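Local coordinates for protein short-chain dehydrogenase/reductase SDR (Paraburkholderia phymatum, PDB 5VA8) that probably catalyses an NADP(H)-dependent oxidation or reduction, as expected of the short-chain dehydrogenase/reductase family whose cofactor it binds, at residues A[9-14]-A[245-250]; A[34-39]-A[61-66]; A[16-21]-A[38-43]. All coordinates share one frame; numbering follows the deposited sequence.

Contact 1: A[9-14]-A[245-250]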
loop_
_atom_site.group_PDB
_atom_site.type_symbol
_atom_site.label_atom_id
_atom_site.label_comp_id
_atom_site.label_asym_id
_atom_site.label_seq_id
_atom_site.Cartn_x
_atom_site.Cartn_y
_atom_site.Cartn_z
ATOM N N MET A 9 0.251 0.877 -32.582
ATOM C CA MET A 9 0.761 -0.299 -31.883
ATOM C C MET A 9 -0.194 -1.477 -32.053
ATOM O O MET A 9 -1.381 -1.367 -31.726
ATOM C CB MET A 9 0.947 0.005 -30.392
ATOM C CG MET A 9 1.392 -1.187 -29.547
ATOM S SD MET A 9 1.286 -0.887 -27.764
ATOM C CE MET A 9 2.593 0.310 -27.506
ATOM N N ASP A 10 0.328 -2.605 -32.535
ATOM C CA ASP A 10 -0.490 -3.800 -32.755
ATOM C C ASP A 10 -0.646 -4.563 -31.442
ATOM O O ASP A 10 0.336 -5.085 -30.905
ATOM C CB ASP A 10 0.157 -4.686 -33.822
ATOM C CG ASP A 10 -0.744 -5.834 -34.274
ATOM O OD1 ASP A 10 -1.697 -6.194 -33.561
ATOM O OD2 ASP A 10 -0.477 -6.396 -35.359
ATOM N N LEU A 11 -1.878 -4.652 -30.938
ATOM C CA LEU A 11 -2.110 -5.327 -29.666
ATOM C C LEU A 11 -2.210 -6.842 -29.796
ATOM O O LEU A 11 -2.310 -7.525 -28.769
ATOM C CB LEU A 11 -3.377 -4.785 -28.999
ATOM C CG LEU A 11 -3.324 -3.293 -28.653
ATOM C CD1 LEU A 11 -4.503 -2.931 -27.746
ATOM C CD2 LEU A 11 -1.990 -2.916 -28.025
ATOM N N GLY A 12 -2.201 -7.375 -31.017
ATOM C CA GLY A 12 -2.130 -8.808 -31.227
ATOM C C GLY A 12 -3.358 -9.605 -30.848
ATOM O O GLY A 12 -3.249 -10.820 -30.665
ATOM N N ILE A 13 -4.532 -8.975 -30.744
ATOM C CA ILE A 13 -5.713 -9.671 -30.245
ATOM C C ILE A 13 -6.858 -9.665 -31.259
ATOM O O ILE A 13 -7.996 -9.966 -30.909
ATOM C CB ILE A 13 -6.161 -9.102 -28.883
ATOM C CG1 ILE A 13 -6.347 -7.576 -28.933
ATOM C CG2 ILE A 13 -5.149 -9.492 -27.806
ATOM C CD1 ILE A 13 -6.905 -6.977 -27.613
ATOM N N ALA A 14 -6.568 -9.341 -32.516
ATOM C CA ALA A 14 -7.582 -9.409 -33.556
ATOM C C ALA A 14 -8.104 -10.834 -33.690
ATOM O O ALA A 14 -7.328 -11.795 -33.741
ATOM C CB ALA A 14 -7.011 -8.928 -34.891
ATOM N N SER A 245 -3.902 -6.958 -24.144
ATOM C CA SER A 245 -3.066 -7.177 -25.313
ATOM C C SER A 245 -1.988 -8.226 -25.048
ATOM O O SER A 245 -1.729 -8.643 -23.913
ATOM C CB SER A 245 -2.392 -5.874 -25.740
ATOM O OG SER A 245 -1.308 -5.578 -24.866
ATOM N N VAL A 246 -1.313 -8.611 -26.132
ATOM C CA VAL A 246 -0.162 -9.503 -26.020
ATOM C C VAL A 246 1.055 -8.802 -25.452
ATOM O O VAL A 246 2.085 -9.455 -25.243
ATOM C CB VAL A 246 0.183 -10.123 -27.387
ATOM C CG1 VAL A 246 -1.033 -10.870 -27.940
ATOM C CG2 VAL A 246 0.689 -9.048 -28.370
ATOM N N HIS A 247 0.976 -7.497 -25.192
ATOM C CA HIS A 247 2.090 -6.756 -24.612
ATOM C C HIS A 247 1.953 -6.564 -23.110
ATOM O O HIS A 247 2.817 -5.922 -22.500
ATOM C CB HIS A 247 2.230 -5.396 -25.299
ATOM C CG HIS A 247 2.312 -5.497 -26.786
ATOM N ND1 HIS A 247 3.335 -6.160 -27.431
ATOM C CD2 HIS A 247 1.478 -5.054 -27.757
ATOM C CE1 HIS A 247 3.137 -6.105 -28.736
ATOM N NE2 HIS A 247 2.016 -5.442 -28.960
ATOM N N ALA A 248 0.896 -7.107 -22.498
ATOM C CA ALA A 248 0.669 -6.984 -21.067
ATOM C C ALA A 248 0.695 -8.339 -20.371
ATOM O O ALA A 248 0.160 -8.481 -19.268
ATOM C CB ALA A 248 -0.656 -6.269 -20.801
ATOM N N GLY A 249 1.331 -9.340 -20.984
ATOM C CA GLY A 249 1.313 -10.671 -20.394
ATOM C C GLY A 249 2.144 -10.827 -19.131
ATOM O O GLY A 249 2.053 -11.877 -18.486
ATOM N N TYR A 250 2.957 -9.830 -18.775
ATOM C CA TYR A 250 3.748 -9.869 -17.550
ATOM C C TYR A 250 3.160 -8.964 -16.473
ATOM O O TYR A 250 3.823 -8.699 -15.465
ATOM C CB TYR A 250 5.205 -9.481 -17.835
ATOM C CG TYR A 250 6.224 -10.202 -16.981
ATOM C CD1 TYR A 250 6.231 -11.594 -16.908
ATOM C CD2 TYR A 250 7.218 -9.499 -16.294
ATOM C CE1 TYR A 250 7.177 -12.275 -16.143
ATOM C CE2 TYR A 250 8.175 -10.168 -15.524
ATOM C CZ TYR A 250 8.146 -11.564 -15.466
ATOM O OH TYR A 250 9.088 -12.226 -14.712
#

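Contact 2: A[34-39]-A[61-66]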
loop_
_atom_site.group_PDB
_atom_site.type_symbol
_atom_site.label_atom_id
_atom_site.label_comp_id
_atom_site.label_asym_id
_atom_site.label_seq_id
_atom_site.Cartn_x
_atom_site.Cartn_y
_atom_site.Cartn_z
ATOM N N ALA A 34 -13.065 -0.060 -27.488
ATOM C CA ALA A 34 -11.613 -0.110 -27.647
ATOM C C ALA A 34 -11.153 -1.502 -28.055
ATOM O O ALA A 34 -10.263 -1.638 -28.903
ATOM C CB ALA A 34 -10.926 0.330 -26.355
ATOM N N LEU A 35 -11.760 -2.548 -27.481
ATOM C CA LEU A 35 -11.422 -3.911 -27.892
ATOM C C LEU A 35 -11.841 -4.163 -29.336
ATOM O O LEU A 35 -11.064 -4.704 -30.133
ATOM C CB LEU A 35 -12.070 -4.929 -26.944
ATOM C CG LEU A 35 -11.520 -4.920 -25.515
ATOM C CD1 LEU A 35 -12.416 -5.734 -24.577
ATOM C CD2 LEU A 35 -10.083 -5.449 -25.484
ATOM N N ALA A 36 -13.060 -3.756 -29.702
ATOM C CA ALA A 36 -13.507 -3.924 -31.085
ATOM C C ALA A 36 -12.588 -3.198 -32.061
ATOM O O ALA A 36 -12.327 -3.695 -33.165
ATOM C CB ALA A 36 -14.947 -3.429 -31.235
ATOM N N ALA A 37 -12.091 -2.012 -31.675
ATOM C CA ALA A 37 -11.191 -1.253 -32.536
ATOM C C ALA A 37 -9.897 -2.002 -32.815
ATOM O O ALA A 37 -9.243 -1.741 -33.831
ATOM C CB ALA A 37 -10.869 0.104 -31.903
ATOM N N GLU A 38 -9.510 -2.918 -31.934
ATOM C CA GLU A 38 -8.340 -3.754 -32.154
ATOM C C GLU A 38 -8.712 -5.113 -32.738
ATOM O O GLU A 38 -7.889 -6.036 -32.726
ATOM C CB GLU A 38 -7.560 -3.915 -30.848
ATOM C CG GLU A 38 -7.212 -2.588 -30.152
ATOM C CD GLU A 38 -6.481 -1.588 -31.048
ATOM O OE1 GLU A 38 -5.747 -2.003 -31.973
ATOM O OE2 GLU A 38 -6.654 -0.369 -30.829
ATOM N N GLY A 39 -9.930 -5.247 -33.264
ATOM C CA GLY A 39 -10.334 -6.441 -33.970
ATOM C C GLY A 39 -10.914 -7.543 -33.119
ATOM O O GLY A 39 -11.106 -8.651 -33.630
ATOM N N ALA A 61 -20.832 -1.035 -36.911
ATOM C CA ALA A 61 -20.543 -0.092 -37.984
ATOM C C ALA A 61 -19.140 0.486 -37.845
ATOM O O ALA A 61 -18.447 0.688 -38.847
ATOM C CB ALA A 61 -21.591 1.021 -37.998
ATOM N N ASN A 62 -18.699 0.743 -36.611
ATOM C CA ASN A 62 -17.402 1.374 -36.394
ATOM C C ASN A 62 -16.251 0.407 -36.632
ATOM O O ASN A 62 -15.221 0.783 -37.209
ATOM C CB ASN A 62 -17.311 1.921 -34.970
ATOM C CG ASN A 62 -18.161 3.155 -34.755
ATOM O OD1 ASN A 62 -18.612 3.788 -35.705
ATOM N ND2 ASN A 62 -18.382 3.502 -33.490
ATOM N N ALA A 63 -16.391 -0.836 -36.176
ATOM C CA ALA A 63 -15.244 -1.720 -36.045
ATOM C C ALA A 63 -15.237 -2.897 -37.007
ATOM O O ALA A 63 -14.168 -3.474 -37.237
ATOM C CB ALA A 63 -15.155 -2.255 -34.608
ATOM N N GLY A 64 -16.385 -3.274 -37.565
ATOM C CA GLY A 64 -16.404 -4.378 -38.503
ATOM C C GLY A 64 -16.104 -5.728 -37.899
ATOM O O GLY A 64 -15.703 -6.642 -38.622
ATOM N N VAL A 65 -16.266 -5.877 -36.591
ATOM C CA VAL A 65 -16.079 -7.145 -35.923
ATOM C C VAL A 65 -17.452 -7.757 -35.667
ATOM O O VAL A 65 -18.486 -7.125 -35.874
ATOM C CB VAL A 65 -15.296 -6.991 -34.593
ATOM C CG1 VAL A 65 -13.963 -6.289 -34.829
ATOM C CG2 VAL A 65 -16.129 -6.217 -33.589
ATOM N N ASP A 66 -17.460 -9.000 -35.195
ATOM C CA ASP A 66 -18.701 -9.618 -34.750
ATOM C C ASP A 66 -19.113 -9.040 -33.406
ATOM O O ASP A 66 -18.328 -9.042 -32.454
ATOM C CB ASP A 66 -18.536 -11.132 -34.630
ATOM C CG ASP A 66 -18.322 -11.806 -35.969
ATOM O OD1 ASP A 66 -18.816 -11.285 -36.994
ATOM O OD2 ASP A 66 -17.661 -12.864 -35.995
HETATM O O HOH W 1 -11.804 -3.077 -35.896
#

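Contact 3: A[16-21]-A[38-43]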
loop_
_atom_site.group_PDB
_atom_site.type_symbol
_atom_site.label_atom_id
_atom_site.label_comp_id
_atom_site.label_asym_id
_atom_site.label_seq_id
_atom_site.Cartn_x
_atom_site.Cartn_y
_atom_site.Cartn_z
ATOM N N LYS A 16 -9.780 -12.505 -31.488
ATOM C CA LYS A 16 -10.097 -13.083 -30.199
ATOM C C LYS A 16 -11.512 -12.684 -29.799
ATOM O O LYS A 16 -12.145 -11.822 -30.415
ATOM C CB LYS A 16 -9.084 -12.645 -29.140
ATOM C CG LYS A 16 -7.692 -13.231 -29.375
ATOM C CD LYS A 16 -6.817 -13.068 -28.152
ATOM C CE LYS A 16 -5.364 -13.447 -28.445
ATOM N NZ LYS A 16 -5.197 -14.876 -28.846
ATOM N N SER A 17 -12.020 -13.345 -28.769
ATOM C CA SER A 17 -13.383 -13.120 -28.315
ATOM C C SER A 17 -13.373 -12.504 -26.926
ATOM O O SER A 17 -12.591 -12.902 -26.059
ATOM C CB SER A 17 -14.187 -14.420 -28.311
ATOM O OG SER A 17 -13.607 -15.378 -27.445
ATOM N N ALA A 18 -14.238 -11.500 -26.727
ATOM C CA ALA A 18 -14.362 -10.850 -25.424
ATOM C C ALA A 18 -15.812 -10.829 -24.968
ATOM O O ALA A 18 -16.722 -10.601 -25.769
ATOM C CB ALA A 18 -13.835 -9.417 -25.443
ATOM N N LEU A 19 -16.014 -11.065 -23.674
ATOM C CA LEU A 19 -17.290 -10.827 -23.015
ATOM C C LEU A 19 -17.132 -9.556 -22.190
ATOM O O LEU A 19 -16.301 -9.513 -21.278
ATOM C CB LEU A 19 -17.681 -12.016 -22.135
ATOM C CG LEU A 19 -18.966 -11.894 -21.310
ATOM C CD1 LEU A 19 -20.173 -11.635 -22.217
ATOM C CD2 LEU A 19 -19.184 -13.166 -20.488
ATOM N N VAL A 20 -17.901 -8.523 -22.523
ATOM C CA VAL A 20 -17.782 -7.210 -21.884
ATOM C C VAL A 20 -19.096 -6.937 -21.151
ATOM O O VAL A 20 -20.136 -6.714 -21.786
ATOM C CB VAL A 20 -17.463 -6.106 -22.904
ATOM C CG1 VAL A 20 -17.145 -4.786 -22.194
ATOM C CG2 VAL A 20 -16.282 -6.531 -23.803
ATOM N N CYS A 21 -19.053 -6.960 -19.819
ATOM C CA CYS A 21 -20.266 -6.826 -19.011
ATOM C C CYS A 21 -20.675 -5.371 -18.820
ATOM O O CYS A 21 -19.830 -4.484 -18.670
ATOM C CB CYS A 21 -20.058 -7.462 -17.637
ATOM S SG CYS A 21 -19.706 -9.216 -17.704
ATOM N N GLU A 38 -9.510 -2.918 -31.934
ATOM C CA GLU A 38 -8.340 -3.754 -32.154
ATOM C C GLU A 38 -8.712 -5.113 -32.738
ATOM O O GLU A 38 -7.889 -6.036 -32.726
ATOM C CB GLU A 38 -7.560 -3.915 -30.848
ATOM C CG GLU A 38 -7.212 -2.588 -30.152
ATOM C CD GLU A 38 -6.481 -1.588 -31.048
ATOM O OE1 GLU A 38 -5.747 -2.003 -31.973
ATOM O OE2 GLU A 38 -6.654 -0.369 -30.829
ATOM N N GLY A 39 -9.930 -5.247 -33.264
ATOM C CA GLY A 39 -10.334 -6.441 -33.970
ATOM C C GLY A 39 -10.914 -7.543 -33.119
ATOM O O GLY A 39 -11.106 -8.651 -33.630
ATOM N N VAL A 40 -11.205 -7.277 -31.851
ATOM C CA VAL A 40 -11.781 -8.283 -30.960
ATOM C C VAL A 40 -13.274 -8.410 -31.236
ATOM O O VAL A 40 -13.986 -7.404 -31.334
ATOM C CB VAL A 40 -11.536 -7.909 -29.489
ATOM C CG1 VAL A 40 -12.169 -8.948 -28.563
ATOM C CG2 VAL A 40 -10.036 -7.768 -29.215
ATOM N N ASN A 41 -13.757 -9.649 -31.348
ATOM C CA ASN A 41 -15.197 -9.886 -31.400
ATOM C C ASN A 41 -15.777 -9.713 -30.003
ATOM O O ASN A 41 -15.323 -10.364 -29.061
ATOM C CB ASN A 41 -15.479 -11.286 -31.938
ATOM C CG ASN A 41 -14.986 -11.471 -33.354
ATOM O OD1 ASN A 41 -15.259 -10.654 -34.230
ATOM N ND2 ASN A 41 -14.235 -12.545 -33.586
ATOM N N VAL A 42 -16.765 -8.831 -29.847
ATOM C CA VAL A 42 -17.232 -8.473 -28.511
ATOM C C VAL A 42 -18.678 -8.911 -28.326
ATOM O O VAL A 42 -19.517 -8.743 -29.216
ATOM C CB VAL A 42 -17.080 -6.963 -28.217
ATOM C CG1 VAL A 42 -15.594 -6.589 -28.137
ATOM C CG2 VAL A 42 -17.814 -6.125 -29.258
ATOM N N THR A 43 -18.954 -9.483 -27.161
ATOM C CA THR A 43 -20.306 -9.731 -26.689
ATOM C C THR A 43 -20.568 -8.731 -25.578
ATOM O O THR A 43 -19.867 -8.746 -24.558
ATOM C CB THR A 43 -20.442 -11.165 -26.181
ATOM O OG1 THR A 43 -20.250 -12.074 -27.269
ATOM C CG2 THR A 43 -21.818 -11.394 -25.564
HETATM O O HOH W 2 -17.724 -12.291 -28.414
#

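Contact 1: A[9-14]-A[245-250]
His247 meets Asp10 edge-on: its NE2 donates to the backbone O of Asp10 over 2.6 Å, with the carbonyl oxygen close to the plane of the imidazole. This is a side chain reading a backbone. CG of His247 stands beside its own backbone N (chi1 -53°), which points NE2 toward the arm 9-14. Val246 CG2, from the same type I turn of Ser245 to Ala248, covers the centre of one ring face, 3.8 Å above the plane. Met9, bent at its last torsion, runs antiparallel to the histidine side chain and brings SD obliquely to 4.2 Å from His247 CD2. Leu11 crosses the imidazole at about a right angle and lays CB against Ser245 CB at 3.6 Å. Leu11 O accepts an almost straight bond from Val246 N (3.0 Å, 175°). Each segment also braces itself: Asp10 OD1 accepts from Gly12 N in an Asx turn, while Ser245 OG, bonded as well to Phe242 O, accepts from His247 N in an ST turn. Two successive carbonyls of the N-terminal arm are thus held by two successive residues of the turn, and the bond to Asp10 O implies that the histidine carries a proton on NE2.

Contact 2: A[34-39]-A[61-66]
The carbonyl O of Ala36 is gripped twice, by Gly39 N of the same segment, 2.9 Å away at the helix end, and by a water that donates to it over 2.8 Å. The same water gives its other proton to Ala63 O at 2.7 Å, and so ties together the last turns of two helices whose backbones share no direct bond here. Around this polar link the packing is small and apolar. Ala63 points its methyl at the neighbouring helix, where its CB lies 3.6 Å from Ala36 CB and slightly nearer still to Ala36 O. Where Ala36 and Ala63 meet, only methyls lie between the helices, and the backbones can come close: the CA atoms of Ala37 and Ala63 are 5.4 Å apart.

Val65, beyond the helix end, completes the interface by setting both its branches against Ala36. CG1, anti to the carbonyl carbon of Val65 (chi1 -55°), comes up to Ala36 O at 3.5 Å and also rests against the carbonyl carbon of Gly39. CG2, the other branch, touches Ala36 CB at 3.8 Å. Ala36 O therefore has two polar donors and two apolar neighbours, the methyls of Ala63 and Val65.

Both segments leave their helices through a glycine of positive phi. Gly64 is the first residue to leave its helix, and after it Val65 points back toward 34-39, while Gly39 is the C-prime residue of a Schellman motif, in which Val40 N bonds to Leu35 O and Gly39 N to Ala36 O. Beyond each glycine the chain soon enters a strand of the parallel sheet. Two successive helices, 26-37 and 49-63, ending side by side and each leading into the next strand, are what the repeated beta-alpha-beta units of a Rossmann fold produce.

Contact 3: A[16-21]-A[38-43]
Lys16 opens the pairing with its carbonyl O, which receives Asn41 N at 2.9 Å; CG1 of Val40 leans against the same oxygen, while the lysine side chain leads away to a cation-pi contact with Phe140. Ser17 pairs with Asn41 as the first parallel bridge, and Ser17 CA lies 3.5 Å from Asn41 O in a CA-H...O contact. Ala18 bonds to the residues on either side of its partner Val42, taking Asn41 O with its N at 2.8 Å and giving its O to Thr43 N at 2.9 Å. Its methyl turns to the face that Leu35 of helix 26-37 covers, where Val40 CG1 meets CB of Ala18 at 3.6 Å. Strand 17-20, helix 26-37 and strand 41-46 form the opening beta-alpha-beta unit of the Rossmann fold, and the two strand segments run at 27° to each other. Leu19 looks to the other face. With CG anti to its backbone N (chi1 177°), it sends CD1 over the neighbouring strand to Thr43 CG2, 3.7 Å away, and the two side chains meet at a slant. The other branch of Thr43, OG1, is held by Gln68 NE2 and a water. Val20 takes Thr43 O with its N in a nearly straight bond (2.8 Å, 176°), and its CG2 lies beside Val42 CG1 under the same helix as Ala18.

The three contacts step outward from the sheet of the NADP-binding fold. Contacts 2 and 3 share Glu38 and Gly39, and their centres lie only 8 Å apart: Asp66 continues from the second helix end into strand pairing, with Asp66 N probably bonded to Asn41 OD1 (2.9 Å) and Asp66 O to Val42 N (3.0 Å). Contact 1, centred 14 Å from contact 3 and 15 Å from contact 2, joins the other two through packing, as where Leu11 CD1 meets Glu38 CG at 3.6 Å. Contacts 1 and 2 both touch a second subunit. Contact 3 approaches the cofactor, the side chain of Val20 being about 9 Å from the bound NADP.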